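Local coordinates for Lmo0741 protein (Listeria monocytogenes, PDB 4R1H), which probably binds DNA through a winged helix-turn-helix domain and regulates transcription, as other members of the GntR family do, at residues A[14-19]-A[50-55]; A[19-24]-A[57-62]; A[63-66]-A[72-75]; A[96-101]-A[106-111]. All blocks are in the same frame, centred on the assembly; numbering follows the deposited sequence. Where two conformers were deposited one is given.

Contact 1. Residues A[14-19]-A[50-55]; sequences KQIVHY and TTIQRA
Ala55 offers its methyl group to two side chains of the facing helix at once. Its CB lies 3.7 Å from Val17 CG2 and 3.9 Å from Ile16 CG2, so the two beta-branched residues meet the same small methyl with one methyl each. Val17 CG2 also reaches the backbone, at 3.7 Å from Ala55 CA, a closeness that the small alanine side chain allows. Beside this spot Ile52, one helical turn earlier, contributes its far end: CD1 meets Ile16 CG2 at 4.0 Å, and the two isoleucine side chains cross at about a right angle. Although the CB of Ile52 starts away from 14-19, its long branch bends back to make this touch. In Ile16 the touching methyl is the branch opposite the backbone N, while CG1, at chi1 -55°, sits beside that N.

The helix axes approach to 8.7 Å and cross at -61°, which concentrates the contact where Val17 and Ala55 pass with their CA atoms 5.3 Å apart. Helix 38-45 supports this layer from another direction, Leu45 packing on Ile16 and Ala42 on Ile52; the three helices together form the core of the winged helix-turn-helix domain, in which 49-61 would be the recognition helix by analogy with the family. Around the apolar patch lie polar groups, among them Lys14, salt-bridged to Glu58, and Thr51, whose OG1 bonds to Asn48 O.

Because the closest side-chain contacts between the segments are between methyl groups, this crossing is held by shape and burial of apolar surface rather than by directed bonds.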
loop_
_atom_site.group_PDB
_atom_site.type_symbol
_atom_site.label_atom_id
_atom_site.label_comp_id
_atom_site.label_asym_id
_atom_site.label_seq_id
_atom_site.Cartn_x
_atom_site.Cartn_y
_atom_site.Cartn_z
ATOM N N LYS A 14 12.830 8.399 4.105
ATOM C CA LYS A 14 12.205 8.019 2.837
ATOM C C LYS A 14 10.779 8.595 2.794
ATOM O O LYS A 14 10.279 8.896 1.728
ATOM C CB LYS A 14 12.139 6.509 2.687
ATOM C CG LYS A 14 13.479 5.891 2.344
ATOM C CD LYS A 14 13.884 6.165 0.892
ATOM C CE LYS A 14 14.822 5.046 0.396
ATOM N NZ LYS A 14 15.557 5.424 -0.852
ATOM N N GLN A 15 10.119 8.703 3.948
ATOM C CA GLN A 15 8.813 9.328 3.993
ATOM C C GLN A 15 8.845 10.828 3.689
ATOM O O GLN A 15 7.907 11.387 3.053
ATOM C CB GLN A 15 8.125 9.100 5.324
ATOM C CG GLN A 15 7.839 7.636 5.518
ATOM C CD GLN A 15 7.222 7.356 6.860
ATOM O OE1 GLN A 15 6.059 7.692 7.072
ATOM N NE2 GLN A 15 7.988 6.720 7.778
ATOM N N ILE A 16 9.915 11.464 4.117
ATOM C CA ILE A 16 10.137 12.853 3.820
ATOM C C ILE A 16 10.442 12.995 2.340
ATOM O O ILE A 16 9.984 13.961 1.716
ATOM C CB ILE A 16 11.277 13.491 4.645
ATOM C CG1 ILE A 16 11.082 13.321 6.178
ATOM C CG2 ILE A 16 11.437 14.979 4.294
ATOM C CD1 ILE A 16 10.103 14.267 6.841
ATOM N N VAL A 17 11.266 12.097 1.783
ATOM C CA VAL A 17 11.467 12.134 0.345
ATOM C C VAL A 17 10.102 12.079 -0.372
ATOM O O VAL A 17 9.859 12.852 -1.313
ATOM C CB VAL A 17 12.382 11.022 -0.107
ATOM C CG1 VAL A 17 12.441 10.912 -1.599
ATOM C CG2 VAL A 17 13.790 11.320 0.429
ATOM N N HIS A 18 9.223 11.197 0.087
ATOM C CA HIS A 18 7.902 11.045 -0.613
ATOM C C HIS A 18 7.042 12.271 -0.466
ATOM O O HIS A 18 6.401 12.669 -1.442
ATOM C CB HIS A 18 7.100 9.839 -0.100
ATOM C CG HIS A 18 5.861 9.603 -0.898
ATOM N ND1 HIS A 18 5.915 9.140 -2.193
ATOM C CD2 HIS A 18 4.550 9.779 -0.606
ATOM C CE1 HIS A 18 4.678 9.018 -2.663
ATOM N NE2 HIS A 18 3.839 9.390 -1.713
ATOM N N TYR A 19 7.053 12.900 0.700
ATOM C CA TYR A 19 6.353 14.130 0.947
ATOM C C TYR A 19 6.804 15.229 -0.003
ATOM O O TYR A 19 5.985 15.877 -0.625
ATOM C CB TYR A 19 6.582 14.573 2.386
ATOM C CG TYR A 19 6.107 15.963 2.689
ATOM C CD1 TYR A 19 4.783 16.199 3.105
ATOM C CD2 TYR A 19 6.965 17.057 2.572
ATOM C CE1 TYR A 19 4.354 17.475 3.375
ATOM C CE2 TYR A 19 6.534 18.347 2.826
ATOM C CZ TYR A 19 5.223 18.546 3.232
ATOM O OH TYR A 19 4.815 19.844 3.509
ATOM N N THR A 50 18.520 16.033 10.838
ATOM C CA THR A 50 19.436 15.108 10.178
ATOM C C THR A 50 18.649 14.242 9.237
ATOM O O THR A 50 19.201 13.659 8.299
ATOM C CB THR A 50 20.219 14.189 11.194
ATOM O OG1 THR A 50 19.301 13.414 11.958
ATOM C CG2 THR A 50 21.023 14.966 12.114
ATOM N N THR A 51 17.342 14.070 9.481
ATOM C CA THR A 51 16.506 13.309 8.617
ATOM C C THR A 51 16.202 14.103 7.332
ATOM O O THR A 51 16.110 13.574 6.208
ATOM C CB THR A 51 15.194 12.827 9.295
ATOM O OG1 THR A 51 14.231 13.869 9.351
ATOM C CG2 THR A 51 15.453 12.276 10.703
ATOM N N ILE A 52 16.033 15.376 7.504
ATOM C CA ILE A 52 15.810 16.238 6.342
ATOM C C ILE A 52 17.106 16.271 5.485
ATOM O O ILE A 52 17.078 16.231 4.279
ATOM C CB ILE A 52 15.524 17.669 6.753
ATOM C CG1 ILE A 52 14.305 17.747 7.688
ATOM C CG2 ILE A 52 15.360 18.536 5.513
ATOM C CD1 ILE A 52 13.029 17.340 7.065
ATOM N N GLN A 53 18.253 16.397 6.152
ATOM C CA GLN A 53 19.515 16.412 5.459
ATOM C C GLN A 53 19.613 15.182 4.633
ATOM O O GLN A 53 20.074 15.264 3.487
ATOM C CB GLN A 53 20.704 16.375 6.447
ATOM C CG GLN A 53 21.075 17.704 7.004
ATOM C CD GLN A 53 22.136 17.601 8.092
ATOM O OE1 GLN A 53 22.417 16.540 8.598
ATOM N NE2 GLN A 53 22.695 18.729 8.470
ATOM N N ARG A 54 19.213 14.018 5.186
ATOM C CA ARG A 54 19.384 12.772 4.428
ATOM C C ARG A 54 18.427 12.772 3.235
ATOM O O ARG A 54 18.820 12.341 2.110
ATOM C CB ARG A 54 19.166 11.467 5.223
ATOM C CG ARG A 54 19.677 10.298 4.392
ATOM C CD ARG A 54 19.674 8.981 5.032
ATOM N NE ARG A 54 20.318 7.948 4.192
ATOM C CZ ARG A 54 20.692 6.734 4.651
ATOM N NH1 ARG A 54 20.449 6.322 5.912
ATOM N NH2 ARG A 54 21.301 5.881 3.832
ATOM N N ALA A 55 17.213 13.256 3.466
ATOM C CA ALA A 55 16.191 13.316 2.386
ATOM C C ALA A 55 16.662 14.271 1.244
ATOM O O ALA A 55 16.613 13.906 0.059
ATOM C CB ALA A 55 14.870 13.819 2.937
#

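Contact 2. Residues A[19-24]-A[57-62]; sequences YIHTEI and AELEET
The imidazole of His21 is approached obliquely by Leu59, whose CD2 methyl stands 3.5 Å from His21 NE2. At the ring edge, in the plane, a water sits 2.9 Å from His21 NE2 and donates a hydrogen bond to Thr62 OG1 at 2.8 Å, thereby bridging the two segments. The other flat group, Tyr19, carries Glu23 CG from its own helix over one face, offset toward the rim. His21 keeps CG beside its backbone N (chi1 -77°), and from there the ring extends across to run alongside Leu59, head to tail.

The second methyl of Leu59 serves a different neighbour. CD1 touches both methyls of Ile20, 3.6 Å from CG2 and 3.7 Å from Ile20 CD1, so a forked leucine suits this place: one prong goes to an aliphatic partner and the other to a ring. This is the packing of helix 12-25 against the C-terminal half of helix 49-61, within the helical core of the winged helix-turn-helix domain. Leu41 of helix 38-45 also packs on Ile20, whereas Leu85 and Ile89 of helix 79-103 pack on His21.

Thr62, the first residue to leave helical backbone angles, turns its hydroxyl back on the helix. Its OG1 donates to Glu58 O at 2.9 Å, and Thr62 N donates to the same oxygen from the opposite face of the carbonyl plane. Glu58 O is thus gripped twice, and the bond that OG1 gives to it helps to orient the hydroxyl, which accepts from the water. The Glu58 carboxylate, out of contact with the imidazole, is salt-bridged to Lys14, which probably weakens any influence of its charge on His21.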
loop_
_atom_site.group_PDB
_atom_site.type_symbol
_atom_site.label_atom_id
_atom_site.label_comp_id
_atom_site.label_asym_id
_atom_site.label_seq_id
_atom_site.Cartn_x
_atom_site.Cartn_y
_atom_site.Cartn_z
ATOM N N TYR A 19 7.053 12.900 0.700
ATOM C CA TYR A 19 6.353 14.130 0.947
ATOM C C TYR A 19 6.804 15.229 -0.003
ATOM O O TYR A 19 5.985 15.877 -0.625
ATOM C CB TYR A 19 6.582 14.573 2.386
ATOM C CG TYR A 19 6.107 15.963 2.689
ATOM C CD1 TYR A 19 4.783 16.199 3.105
ATOM C CD2 TYR A 19 6.965 17.057 2.572
ATOM C CE1 TYR A 19 4.354 17.475 3.375
ATOM C CE2 TYR A 19 6.534 18.347 2.826
ATOM C CZ TYR A 19 5.223 18.546 3.232
ATOM O OH TYR A 19 4.815 19.844 3.509
ATOM N N ILE A 20 8.116 15.385 -0.161
ATOM C CA ILE A 20 8.677 16.373 -1.105
ATOM C C ILE A 20 8.310 16.027 -2.533
ATOM O O ILE A 20 7.929 16.910 -3.302
ATOM C CB ILE A 20 10.201 16.495 -0.941
ATOM C CG1 ILE A 20 10.462 17.124 0.436
ATOM C CG2 ILE A 20 10.820 17.250 -2.096
ATOM C CD1 ILE A 20 11.834 16.865 1.001
ATOM N N HIS A 21 8.444 14.744 -2.909
ATOM C CA HIS A 21 8.078 14.304 -4.224
ATOM C C HIS A 21 6.645 14.715 -4.495
ATOM O O HIS A 21 6.303 15.163 -5.622
ATOM C CB HIS A 21 8.149 12.780 -4.377
ATOM C CG HIS A 21 9.528 12.241 -4.532
ATOM N ND1 HIS A 21 9.794 10.892 -4.462
ATOM C CD2 HIS A 21 10.710 12.849 -4.803
ATOM C CE1 HIS A 21 11.083 10.677 -4.701
ATOM N NE2 HIS A 21 11.660 11.858 -4.882
ATOM N N THR A 22 5.750 14.502 -3.510
ATOM C CA THR A 22 4.335 14.915 -3.659
ATOM C C THR A 22 4.138 16.405 -3.962
ATOM O O THR A 22 3.354 16.800 -4.873
ATOM C CB THR A 22 3.548 14.435 -2.394
ATOM O OG1 THR A 22 3.583 12.974 -2.469
ATOM C CG2 THR A 22 2.197 14.867 -2.415
ATOM N N GLU A 23 4.811 17.246 -3.196
ATOM C CA GLU A 23 4.802 18.714 -3.436
ATOM C C GLU A 23 5.329 19.096 -4.814
ATOM O O GLU A 23 4.774 19.970 -5.422
ATOM C CB GLU A 23 5.584 19.467 -2.372
ATOM C CG GLU A 23 5.043 19.242 -0.970
ATOM C CD GLU A 23 3.644 19.810 -0.773
ATOM O OE1 GLU A 23 3.546 20.949 -0.280
ATOM O OE2 GLU A 23 2.635 19.137 -1.094
ATOM N N ILE A 24 6.307 18.357 -5.294
ATOM C CA ILE A 24 6.881 18.528 -6.610
ATOM C C ILE A 24 5.939 18.106 -7.760
ATOM O O ILE A 24 5.620 18.900 -8.639
ATOM C CB ILE A 24 8.193 17.786 -6.748
ATOM C CG1 ILE A 24 9.185 18.399 -5.817
ATOM C CG2 ILE A 24 8.620 17.823 -8.228
ATOM C CD1 ILE A 24 10.431 17.590 -5.652
ATOM N N ALA A 57 19.797 15.036 0.587
ATOM C CA ALA A 57 20.855 14.315 -0.112
ATOM C C ALA A 57 20.396 13.348 -1.160
ATOM O O ALA A 57 20.928 13.329 -2.266
ATOM C CB ALA A 57 21.780 13.581 0.870
ATOM N N GLU A 58 19.369 12.564 -0.854
ATOM C CA GLU A 58 18.849 11.629 -1.778
ATOM C C GLU A 58 18.217 12.377 -2.975
ATOM O O GLU A 58 18.441 12.001 -4.128
ATOM C CB GLU A 58 17.818 10.705 -1.128
ATOM C CG GLU A 58 17.219 9.742 -2.145
ATOM C CD GLU A 58 16.396 8.645 -1.534
ATOM O OE1 GLU A 58 16.971 7.976 -0.637
ATOM O OE2 GLU A 58 15.266 8.446 -2.036
ATOM N N LEU A 59 17.519 13.439 -2.682
ATOM C CA LEU A 59 16.923 14.264 -3.771
ATOM C C LEU A 59 18.003 14.892 -4.699
ATOM O O LEU A 59 17.819 15.054 -5.958
ATOM C CB LEU A 59 16.029 15.307 -3.125
ATOM C CG LEU A 59 14.726 14.801 -2.535
ATOM C CD1 LEU A 59 14.143 15.897 -1.731
ATOM C CD2 LEU A 59 13.761 14.311 -3.604
ATOM N N GLU A 60 19.122 15.252 -4.108
ATOM C CA GLU A 60 20.220 15.815 -4.907
ATOM C C GLU A 60 20.884 14.728 -5.728
ATOM O O GLU A 60 21.169 14.912 -6.958
ATOM C CB GLU A 60 21.192 16.607 -3.995
ATOM C CG GLU A 60 22.104 17.549 -4.753
ATOM C CD GLU A 60 22.794 18.602 -3.865
ATOM O OE1 GLU A 60 22.457 18.729 -2.664
ATOM O OE2 GLU A 60 23.684 19.276 -4.397
ATOM N N GLU A 61 21.106 13.563 -5.133
ATOM C CA GLU A 61 21.731 12.437 -5.863
ATOM C C GLU A 61 20.886 12.019 -7.060
ATOM O O GLU A 61 21.446 11.606 -8.087
ATOM C CB GLU A 61 21.961 11.202 -4.954
ATOM C CG GLU A 61 22.651 9.995 -5.601
ATOM C CD GLU A 61 24.182 10.052 -5.568
ATOM O OE1 GLU A 61 24.746 10.843 -4.779
ATOM O OE2 GLU A 61 24.837 9.283 -6.324
ATOM N N THR A 62 19.559 12.119 -6.948
ATOM C CA THR A 62 18.675 11.704 -8.024
ATOM C C THR A 62 18.329 12.845 -8.995
ATOM O O THR A 62 17.471 12.669 -9.869
ATOM C CB THR A 62 17.400 11.043 -7.442
ATOM O OG1 THR A 62 16.784 11.928 -6.490
ATOM C CG2 THR A 62 17.787 9.761 -6.721
HETATM O O HOH W 1 14.261 11.004 -5.739
#

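Contact 3. Residues A[63-66]-A[72-75]; sequences EIIY and GKYL
The beta hairpin formed by strands 65-68 and 72-75 is the wing of the winged helix-turn-helix domain, and Tyr66 and Tyr74 pair at its base. They form an antiparallel hydrogen-bonded pair: Tyr66 N donates to Tyr74 O at 3.0 Å, and Tyr74 N returns a bond of 2.9 Å to Tyr66 O. On the same face, Tyr66 holds CG between its backbone N and carbonyl carbon (chi1 63°), which brings the ring over Tyr74 CB. That carbon sits over one ring face, 3.8 Å from the centroid, in a CH-pi contact. The two rings are near parallel, at 22°, but slid so far apart that they barely overlap.

On the other face Ile65 and Leu75 form a non-hydrogen-bonded pair. Just before the strand, Ile64 lies side by side with Leu75, CG2 meeting CD1 at 3.9 Å; Ile24 of helix 12-25 packs against both. The Schellman motif at Glu63, with its positive phi, ends helix 49-61 and leads into the strand.

The wing is thus two-sided: aliphatic residues fasten one side to the helices, while a CH-pi contact and two backbone hydrogen bonds tie the strands together and probably stiffen the hairpin.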
loop_
_atom_site.group_PDB
_atom_site.type_symbol
_atom_site.label_atom_id
_atom_site.label_comp_id
_atom_site.label_asym_id
_atom_site.label_seq_id
_atom_site.Cartn_x
_atom_site.Cartn_y
_atom_site.Cartn_z
ATOM N N GLU A 63 19.012 13.985 -8.821
ATOM C CA GLU A 63 18.920 15.151 -9.717
ATOM C C GLU A 63 17.570 15.845 -9.662
ATOM O O GLU A 63 17.178 16.592 -10.591
ATOM C CB GLU A 63 19.309 14.751 -11.126
ATOM C CG GLU A 63 20.754 14.176 -11.146
ATOM C CD GLU A 63 21.280 13.970 -12.548
ATOM O OE1 GLU A 63 20.494 13.688 -13.486
ATOM O OE2 GLU A 63 22.483 14.087 -12.717
ATOM N N ILE A 64 16.891 15.711 -8.537
ATOM C CA ILE A 64 15.600 16.374 -8.337
ATOM C C ILE A 64 15.810 17.787 -7.801
ATOM O O ILE A 64 15.082 18.734 -8.153
ATOM C CB ILE A 64 14.685 15.588 -7.363
ATOM C CG1 ILE A 64 14.437 14.152 -7.871
ATOM C CG2 ILE A 64 13.395 16.388 -7.139
ATOM C CD1 ILE A 64 13.846 14.048 -9.251
ATOM N N ILE A 65 16.833 17.952 -6.968
ATOM C CA ILE A 65 17.186 19.257 -6.441
ATOM C C ILE A 65 18.654 19.491 -6.627
ATOM O O ILE A 65 19.408 18.545 -6.864
ATOM C CB ILE A 65 16.778 19.492 -4.951
ATOM C CG1 ILE A 65 17.636 18.701 -3.998
ATOM C CG2 ILE A 65 15.277 19.160 -4.679
ATOM C CD1 ILE A 65 17.247 18.940 -2.543
ATOM N N TYR A 66 19.062 20.750 -6.446
ATOM C CA TYR A 66 20.473 21.102 -6.505
ATOM C C TYR A 66 20.737 22.246 -5.540
ATOM O O TYR A 66 19.825 22.969 -5.129
ATOM C CB TYR A 66 20.887 21.476 -7.929
ATOM C CG TYR A 66 20.230 22.673 -8.505
ATOM C CD1 TYR A 66 20.821 23.923 -8.445
ATOM C CD2 TYR A 66 19.001 22.585 -9.111
ATOM C CE1 TYR A 66 20.208 25.041 -8.989
ATOM C CE2 TYR A 66 18.366 23.695 -9.640
ATOM C CZ TYR A 66 19.005 24.920 -9.591
ATOM O OH TYR A 66 18.367 25.981 -10.088
ATOM N N GLY A 72 21.085 28.673 -1.346
ATOM C CA GLY A 72 19.974 27.763 -1.069
ATOM C C GLY A 72 19.888 26.509 -1.929
ATOM O O GLY A 72 20.846 26.115 -2.626
ATOM N N LYS A 73 18.733 25.859 -1.830
ATOM C CA LYS A 73 18.450 24.646 -2.551
ATOM C C LYS A 73 17.228 24.883 -3.424
ATOM O O LYS A 73 16.296 25.577 -3.032
ATOM C CB LYS A 73 18.223 23.487 -1.624
ATOM C CG LYS A 73 19.500 23.124 -0.846
ATOM C CD LYS A 73 19.379 21.832 -0.090
ATOM C CE LYS A 73 20.550 21.661 0.875
ATOM N NZ LYS A 73 21.719 21.119 0.138
ATOM N N TYR A 74 17.279 24.289 -4.604
ATOM C CA TYR A 74 16.346 24.566 -5.649
ATOM C C TYR A 74 15.833 23.312 -6.283
ATOM O O TYR A 74 16.562 22.360 -6.564
ATOM C CB TYR A 74 17.014 25.398 -6.766
ATOM C CG TYR A 74 17.412 26.809 -6.283
ATOM C CD1 TYR A 74 18.570 26.997 -5.585
ATOM C CD2 TYR A 74 16.592 27.887 -6.521
ATOM C CE1 TYR A 74 18.906 28.253 -5.088
ATOM C CE2 TYR A 74 16.924 29.156 -6.045
ATOM C CZ TYR A 74 18.083 29.310 -5.325
ATOM O OH TYR A 74 18.443 30.546 -4.845
ATOM N N LEU A 75 14.588 23.379 -6.701
ATOM C CA LEU A 75 14.016 22.348 -7.528
ATOM C C LEU A 75 14.524 22.407 -8.931
ATOM O O LEU A 75 14.599 23.485 -9.528
ATOM C CB LEU A 75 12.477 22.463 -7.501
ATOM C CG LEU A 75 11.732 21.396 -8.337
ATOM C CD1 LEU A 75 11.983 19.986 -7.813
ATOM C CD2 LEU A 75 10.217 21.671 -8.381
#

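Contact 4. Residues A[96-101]-A[106-111]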
loop_
_atom_site.group_PDB
_atom_site.type_symbol
_atom_site.label_atom_id
_atom_site.label_comp_id
_atom_site.label_asym_id
_atom_site.label_seq_id
_atom_site.Cartn_x
_atom_site.Cartn_y
_atom_site.Cartn_z
ATOM N N ASN A 96 1.779 -2.174 -7.713
ATOM C CA ASN A 96 1.473 -2.764 -6.424
ATOM C C ASN A 96 -0.043 -3.064 -6.267
ATOM O O ASN A 96 -0.398 -4.122 -5.724
ATOM C CB ASN A 96 1.936 -1.903 -5.298
ATOM C CG ASN A 96 3.474 -1.883 -5.178
ATOM O OD1 ASN A 96 4.181 -2.666 -5.803
ATOM N ND2 ASN A 96 3.947 -1.002 -4.383
ATOM N N PHE A 97 -0.864 -2.121 -6.679
ATOM C CA PHE A 97 -2.313 -2.262 -6.635
ATOM C C PHE A 97 -2.778 -3.449 -7.502
ATOM O O PHE A 97 -3.532 -4.303 -7.032
ATOM C CB PHE A 97 -2.954 -0.963 -7.084
ATOM C CG PHE A 97 -4.461 -1.008 -7.231
ATOM C CD1 PHE A 97 -5.262 -1.287 -6.148
ATOM C CD2 PHE A 97 -5.055 -0.769 -8.438
ATOM C CE1 PHE A 97 -6.621 -1.301 -6.300
ATOM C CE2 PHE A 97 -6.440 -0.826 -8.622
ATOM C CZ PHE A 97 -7.224 -1.131 -7.532
ATOM N N ILE A 98 -2.394 -3.421 -8.759
ATOM C CA ILE A 98 -2.727 -4.540 -9.638
ATOM C C ILE A 98 -2.255 -5.873 -9.029
ATOM O O ILE A 98 -3.007 -6.887 -9.097
ATOM C CB ILE A 98 -2.204 -4.294 -11.054
ATOM C CG1 ILE A 98 -2.989 -3.124 -11.665
ATOM C CG2 ILE A 98 -2.369 -5.586 -11.883
ATOM C CD1 ILE A 98 -2.352 -2.691 -12.923
ATOM N N SER A 99 -1.031 -5.957 -8.499
ATOM C CA SER A 99 -0.562 -7.193 -7.892
ATOM C C SER A 99 -1.472 -7.673 -6.751
ATOM O O SER A 99 -1.884 -8.857 -6.683
ATOM C CB SER A 99 0.871 -7.016 -7.425
ATOM O OG SER A 99 1.277 -8.151 -6.727
ATOM N N GLU A 100 -1.807 -6.764 -5.851
ATOM C CA GLU A 100 -2.610 -7.158 -4.698
ATOM C C GLU A 100 -4.019 -7.593 -5.135
ATOM O O GLU A 100 -4.547 -8.562 -4.601
ATOM C CB GLU A 100 -2.715 -5.978 -3.709
ATOM C CG GLU A 100 -1.461 -5.707 -2.924
ATOM C CD GLU A 100 -0.845 -6.900 -2.216
ATOM O OE1 GLU A 100 -1.568 -7.648 -1.492
ATOM O OE2 GLU A 100 0.391 -7.098 -2.360
HETATM N N MSE A 101 -4.602 -6.886 -6.058
HETATM C CA MSE A 101 -5.917 -7.259 -6.569
HETATM C C MSE A 101 -5.887 -8.600 -7.309
HETATM O O MSE A 101 -6.806 -9.414 -7.169
HETATM C CB MSE A 101 -6.531 -6.181 -7.414
HETATM C CG MSE A 101 -6.708 -4.861 -6.661
HETATM SE SE MSE A 101 -8.332 -4.875 -5.594
HETATM C CE MSE A 101 -9.557 -4.422 -6.944
ATOM N N ILE A 106 -8.959 -11.222 -8.829
ATOM C CA ILE A 106 -9.748 -10.210 -9.506
ATOM C C ILE A 106 -9.092 -9.867 -10.774
ATOM O O ILE A 106 -7.943 -9.366 -10.761
ATOM C CB ILE A 106 -9.965 -8.937 -8.558
ATOM C CG1 ILE A 106 -10.584 -9.354 -7.209
ATOM C CG2 ILE A 106 -10.778 -7.878 -9.296
ATOM C CD1 ILE A 106 -10.721 -8.192 -6.235
ATOM N N ASN A 107 -9.763 -10.079 -11.915
ATOM C CA ASN A 107 -9.182 -9.857 -13.220
ATOM C C ASN A 107 -9.123 -8.412 -13.626
ATOM O O ASN A 107 -9.655 -7.558 -12.903
ATOM C CB ASN A 107 -9.839 -10.734 -14.304
ATOM C CG ASN A 107 -11.253 -10.301 -14.663
ATOM O OD1 ASN A 107 -11.615 -9.121 -14.488
ATOM N ND2 ASN A 107 -12.032 -11.200 -15.303
ATOM N N LYS A 108 -8.355 -8.109 -14.657
ATOM C CA LYS A 108 -8.097 -6.693 -14.991
ATOM C C LYS A 108 -9.386 -5.921 -15.236
ATOM O O LYS A 108 -9.511 -4.765 -14.844
ATOM C CB LYS A 108 -7.181 -6.577 -16.218
ATOM C CG LYS A 108 -6.851 -5.175 -16.676
ATOM C CD LYS A 108 -6.225 -4.322 -15.552
ATOM C CE LYS A 108 -4.716 -4.392 -15.471
ATOM N NZ LYS A 108 -4.135 -3.924 -16.676
ATOM N N GLU A 109 -10.335 -6.520 -15.962
ATOM C CA GLU A 109 -11.576 -5.838 -16.182
ATOM C C GLU A 109 -12.266 -5.483 -14.903
ATOM O O GLU A 109 -12.858 -4.375 -14.784
ATOM C CB GLU A 109 -12.479 -6.644 -17.133
ATOM C CG GLU A 109 -11.992 -6.540 -18.557
ATOM C CD GLU A 109 -12.059 -5.121 -19.125
ATOM O OE1 GLU A 109 -11.034 -4.610 -19.671
ATOM O OE2 GLU A 109 -13.120 -4.467 -18.980
ATOM N N LYS A 110 -12.271 -6.388 -13.950
ATOM C CA LYS A 110 -12.948 -6.101 -12.691
ATOM C C LYS A 110 -12.170 -5.111 -11.815
ATOM O O LYS A 110 -12.753 -4.386 -11.023
ATOM C CB LYS A 110 -13.145 -7.384 -11.923
ATOM C CG LYS A 110 -13.975 -7.170 -10.690
ATOM C CD LYS A 110 -14.571 -8.467 -10.185
ATOM C CE LYS A 110 -15.102 -8.232 -8.822
ATOM N NZ LYS A 110 -16.245 -7.307 -8.906
ATOM N N ILE A 111 -10.844 -5.095 -11.948
ATOM C CA ILE A 111 -10.008 -4.055 -11.291
ATOM C C ILE A 111 -10.388 -2.665 -11.801
ATOM O O ILE A 111 -10.598 -1.721 -11.027
ATOM C CB ILE A 111 -8.484 -4.301 -11.474
ATOM C CG1 ILE A 111 -8.081 -5.597 -10.819
ATOM C CG2 ILE A 111 -7.663 -3.131 -10.843
ATOM C CD1 ILE A 111 -6.669 -6.076 -11.115
#
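Ile111 fills the centre of this contact, its two branches reaching different residues of the long helix. CG2 presses on the Phe97 ring at 3.4 Å from CE2, in an oblique approach, while CD1 meets Met101 CB at 3.7 Å. The isoleucine suits the site because one branched side chain can touch residues a turn apart. Phe97 sets CG opposite its backbone N (chi1 174°), which carries the ring to Ile111. Met101, present as selenomethionine, bends at chi2 and chi3 so that its terminal CE comes 4.0 Å from Ile106 CD1.

Farther out, Ile98 CD1 touches the aliphatic part of Lys108, 3.9 Å from CE. That lysine is folded along its chain, and its NZ goes on to hydrogen-bond Val115 O and Val118 O of the second subunit. The Phe97 rings of the two subunits stack on each other, and Thr94 of the second subunit packs on Phe97 and Met101, so this helical corner belongs to the subunit interface.

At the polar edge the backbone closes the turn: Ile106 N donates to Met101 O at 3.3 Å, a rather long bond. Asn107 then serves as the N-cap of helix 108-117, its OD1 accepting from Lys110 N at 2.9 Å in an almost straight line with the side-chain C=O.

Apolar packing therefore holds helix 108-117 back against helix 79-103, while the N-cap satisfies an amide of its first turn and the lysine ammonium links the corner to the partner chain.

From the N terminus, helix 12-25 supplies the first segments of both contact 1 and contact 2. Helix 49-61 returns to meet it, closing loops of about thirty residues that contain helix 38-45. The two contacts cross along the chain, share Tyr19, and touch through the Lys14–Glu58 salt bridge, making one continuous helix-helix seam. Contact 3 follows in series and closes the short hairpin; Leu59 O, probably bonded to Ile64 N and Ile65 N, joins it directly to contact 2. Helix 79-103 then leads away to contact 4, which closes the short connection between helices 79-103 and 108-117 about 37 Å from contact 3, centre to centre, at the subunit interface.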